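Local coordinates for epidermin biosynthesis protein EpiD (Staphylococcus aureus, PDB 3QJG), which binds flavin mononucleotide and probably catalyses oxidative decarboxylation of the C-terminal cysteine of the epidermin precursor peptide, at residues 71-74 with 75-79. Sequence-based numbering, arbitrary orientation.
Sequences VDIA and NKHDK
Ile73 O accepts from two N-H groups, three and four residues further along the chain. The stronger grip is from the His77 ring, with ND1 2.6 Å from Ile73 O. The hydrogen bond is bent, with an N-H...O angle of 145°. The oxygen lies near the ring plane, at the imidazole edge, but ND1 stands above the carbonyl plane of Ile73. With CG of His77 beside its own backbone N (chi1 -57°), the ring lies alongside the Ile73 side chain, which brings ND1 to Ile73 O. The other grip, from Lys76 N, is weak, at 3.2 Å from Ile73 O. Lys76 N also bonds to Asp72 O, so this N-H is shared between two carbonyls.

The CG2 methyl of Ile73 lies 3.8 Å from CE1 of the His77 ring. NE2 of His77 bonds to Asn36 ND2, so both ring nitrogens are held and the ring's rotation is probably fixed. A nitrogen accepting from that amide while ND1 donates is consistent with a neutral imidazole.

The backbone closes the turn. Asn75 N reaches Val71 O at 3.0 Å, and His77 N meets Ala74 O at 2.9 Å. Lys112 NZ also bonds to Ala74 O. Asn75 folds its amide back beside Val71, with ND2 3.6 Å from CG1 of Val71. Lys76 forms a salt bridge with Glu34, and Asp72 with Lys160 of the second subunit.

Ile73 and His77 both pack on Leu9 of strand 7-12 and on Tyr60. At this helix C-terminus the i to i+4 backbone bonds give way to an i to i+3 bond at His77. The loop then leads into strand 79-85, parallel between strands 7-12 and 113-120. Helix 70-75 thus belongs to the crossover from strand 59-60 to strand 79-85, in the strand order of a Rossmann-like flavoprotein.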
ATOM      1  N   VAL A  71       9.899  -6.246 -32.688  1.00 15.89           N
ATOM      2  CA  VAL A  71      10.236  -6.106 -34.084  1.00 16.69           C
ATOM      3  C   VAL A  71      10.763  -4.688 -34.355  1.00 18.37           C
ATOM      4  O   VAL A  71      11.808  -4.488 -35.032  1.00 17.61           O
ATOM      5  CB  VAL A  71       9.021  -6.431 -35.010  1.00 17.84           C
ATOM      6  CG1 VAL A  71       9.394  -6.096 -36.478  1.00 18.21           C
ATOM      7  CG2 VAL A  71       8.573  -7.975 -34.853  1.00 17.02           C
ATOM      8  N   ASP A  72      10.078  -3.690 -33.819  1.00 18.41           N
ATOM      9  CA  ASP A  72      10.525  -2.318 -34.084  1.00 19.97           C
ATOM     10  C   ASP A  72      11.915  -2.018 -33.467  1.00 20.09           C
ATOM     11  O   ASP A  72      12.746  -1.377 -34.068  1.00 19.34           O
ATOM     12  CB  ASP A  72       9.542  -1.348 -33.530  1.00 19.09           C
ATOM     13  CG  ASP A  72       8.242  -1.317 -34.298  1.00 23.87           C
ATOM     14  OD1 ASP A  72       8.097  -1.951 -35.365  1.00 24.50           O
ATOM     15  OD2 ASP A  72       7.344  -0.593 -33.797  1.00 32.24           O
ATOM     16  N   ILE A  73      12.136  -2.501 -32.247  1.00 21.28           N
ATOM     17  CA  ILE A  73      13.416  -2.381 -31.594  1.00 20.63           C
ATOM     18  C   ILE A  73      14.486  -3.101 -32.408  1.00 21.82           C
ATOM     19  O   ILE A  73      15.497  -2.494 -32.680  1.00 23.83           O
ATOM     20  CB  ILE A  73      13.370  -2.870 -30.119  1.00 18.82           C
ATOM     21  CG1 ILE A  73      12.524  -1.916 -29.274  1.00 19.90           C
ATOM     22  CG2 ILE A  73      14.772  -2.937 -29.552  1.00 20.27           C
ATOM     23  CD1 ILE A  73      12.213  -2.385 -27.869  1.00 15.56           C
ATOM     24  N   ALA A  74      14.296  -4.383 -32.764  1.00 22.64           N
ATOM     25  CA  ALA A  74      15.297  -5.110 -33.524  1.00 21.97           C
ATOM     26  C   ALA A  74      15.656  -4.378 -34.819  1.00 22.80           C
ATOM     27  O   ALA A  74      16.842  -4.203 -35.102  1.00 22.35           O
ATOM     28  CB  ALA A  74      14.871  -6.611 -33.809  1.00 22.10           C
ATOM     29  N   ASN A  75      14.656  -3.885 -35.563  1.00 23.15           N
ATOM     30  CA  ASN A  75      14.884  -3.230 -36.870  1.00 23.84           C
ATOM     31  C   ASN A  75      15.627  -1.918 -36.795  1.00 24.46           C
ATOM     32  O   ASN A  75      16.190  -1.461 -37.783  1.00 23.23           O
ATOM     33  CB  ASN A  75      13.562  -2.899 -37.566  1.00 23.93           C
ATOM     34  CG  ASN A  75      12.784  -4.117 -37.950  1.00 25.38           C
ATOM     35  OD1 ASN A  75      13.286  -5.282 -37.915  1.00 27.31           O
ATOM     36  ND2 ASN A  75      11.533  -3.884 -38.311  1.00 26.30           N
ATOM     37  N   LYS A  76      15.559  -1.290 -35.637  1.00 23.37           N
ATOM     38  CA  LYS A  76      16.306  -0.058 -35.370  1.00 25.33           C
ATOM     39  C   LYS A  76      17.825  -0.338 -35.167  1.00 24.06           C
ATOM     40  O   LYS A  76      18.643   0.578 -35.140  1.00 24.10           O
ATOM     41  CB  LYS A  76      15.697   0.551 -34.102  1.00 25.95           C
ATOM     42  CG  LYS A  76      16.195   1.906 -33.720  1.00 28.68           C
ATOM     43  CD  LYS A  76      15.466   2.375 -32.502  1.00 29.77           C
ATOM     44  CE  LYS A  76      16.349   3.289 -31.698  1.00 30.43           C
ATOM     45  NZ  LYS A  76      16.251   4.677 -32.133  1.00 34.16           N
ATOM     46  N   HIS A  77      18.201  -1.608 -34.976  1.00 23.01           N
ATOM     47  CA  HIS A  77      19.587  -1.912 -34.676  1.00 23.11           C
ATOM     48  C   HIS A  77      20.296  -2.788 -35.736  1.00 23.84           C
ATOM     49  O   HIS A  77      19.766  -3.774 -36.263  1.00 24.67           O
ATOM     50  CB  HIS A  77      19.713  -2.516 -33.296  1.00 22.39           C
ATOM     51  CG  HIS A  77      19.165  -1.654 -32.199  1.00 20.96           C
ATOM     52  ND1 HIS A  77      17.857  -1.733 -31.769  1.00 17.63           N
ATOM     53  CD2 HIS A  77      19.759  -0.726 -31.416  1.00 18.54           C
ATOM     54  CE1 HIS A  77      17.665  -0.870 -30.795  1.00 16.16           C
ATOM     55  NE2 HIS A  77      18.802  -0.254 -30.553  1.00 18.69           N
ATOM     56  N   ASP A  78      21.518  -2.389 -36.052  1.00 24.01           N
ATOM     57  CA  ASP A  78      22.331  -3.102 -36.985  1.00 24.32           C
ATOM     58  C   ASP A  78      22.990  -4.241 -36.266  1.00 23.17           C
ATOM     59  O   ASP A  78      23.189  -5.285 -36.839  1.00 23.24           O
ATOM     60  CB  ASP A  78      23.365  -2.164 -37.535  1.00 25.65           C
ATOM     61  CG  ASP A  78      22.733  -0.977 -38.200  1.00 30.39           C
ATOM     62  OD1 ASP A  78      22.271  -1.133 -39.343  1.00 37.16           O
ATOM     63  OD2 ASP A  78      22.613   0.076 -37.556  1.00 33.40           O
ATOM     64  N   LYS A  79      23.344  -4.041 -34.995  1.00 22.64           N
ATOM     65  CA  LYS A  79      24.038  -5.092 -34.237  1.00 21.21           C
ATOM     66  C   LYS A  79      23.314  -5.223 -32.934  1.00 20.27           C
ATOM     67  O   LYS A  79      22.905  -4.210 -32.375  1.00 19.44           O
ATOM     68  CB  LYS A  79      25.527  -4.748 -33.983  1.00 21.28           C
ATOM     69  CG  LYS A  79      26.338  -4.543 -35.245  1.00 21.91           C
ATOM     70  CD  LYS A  79      26.357  -5.798 -36.124  1.00 28.32           C
ATOM     71  CE  LYS A  79      27.216  -5.624 -37.404  1.00 31.99           C
ATOM     72  NZ  LYS A  79      27.325  -6.925 -38.109  1.00 34.03           N
TER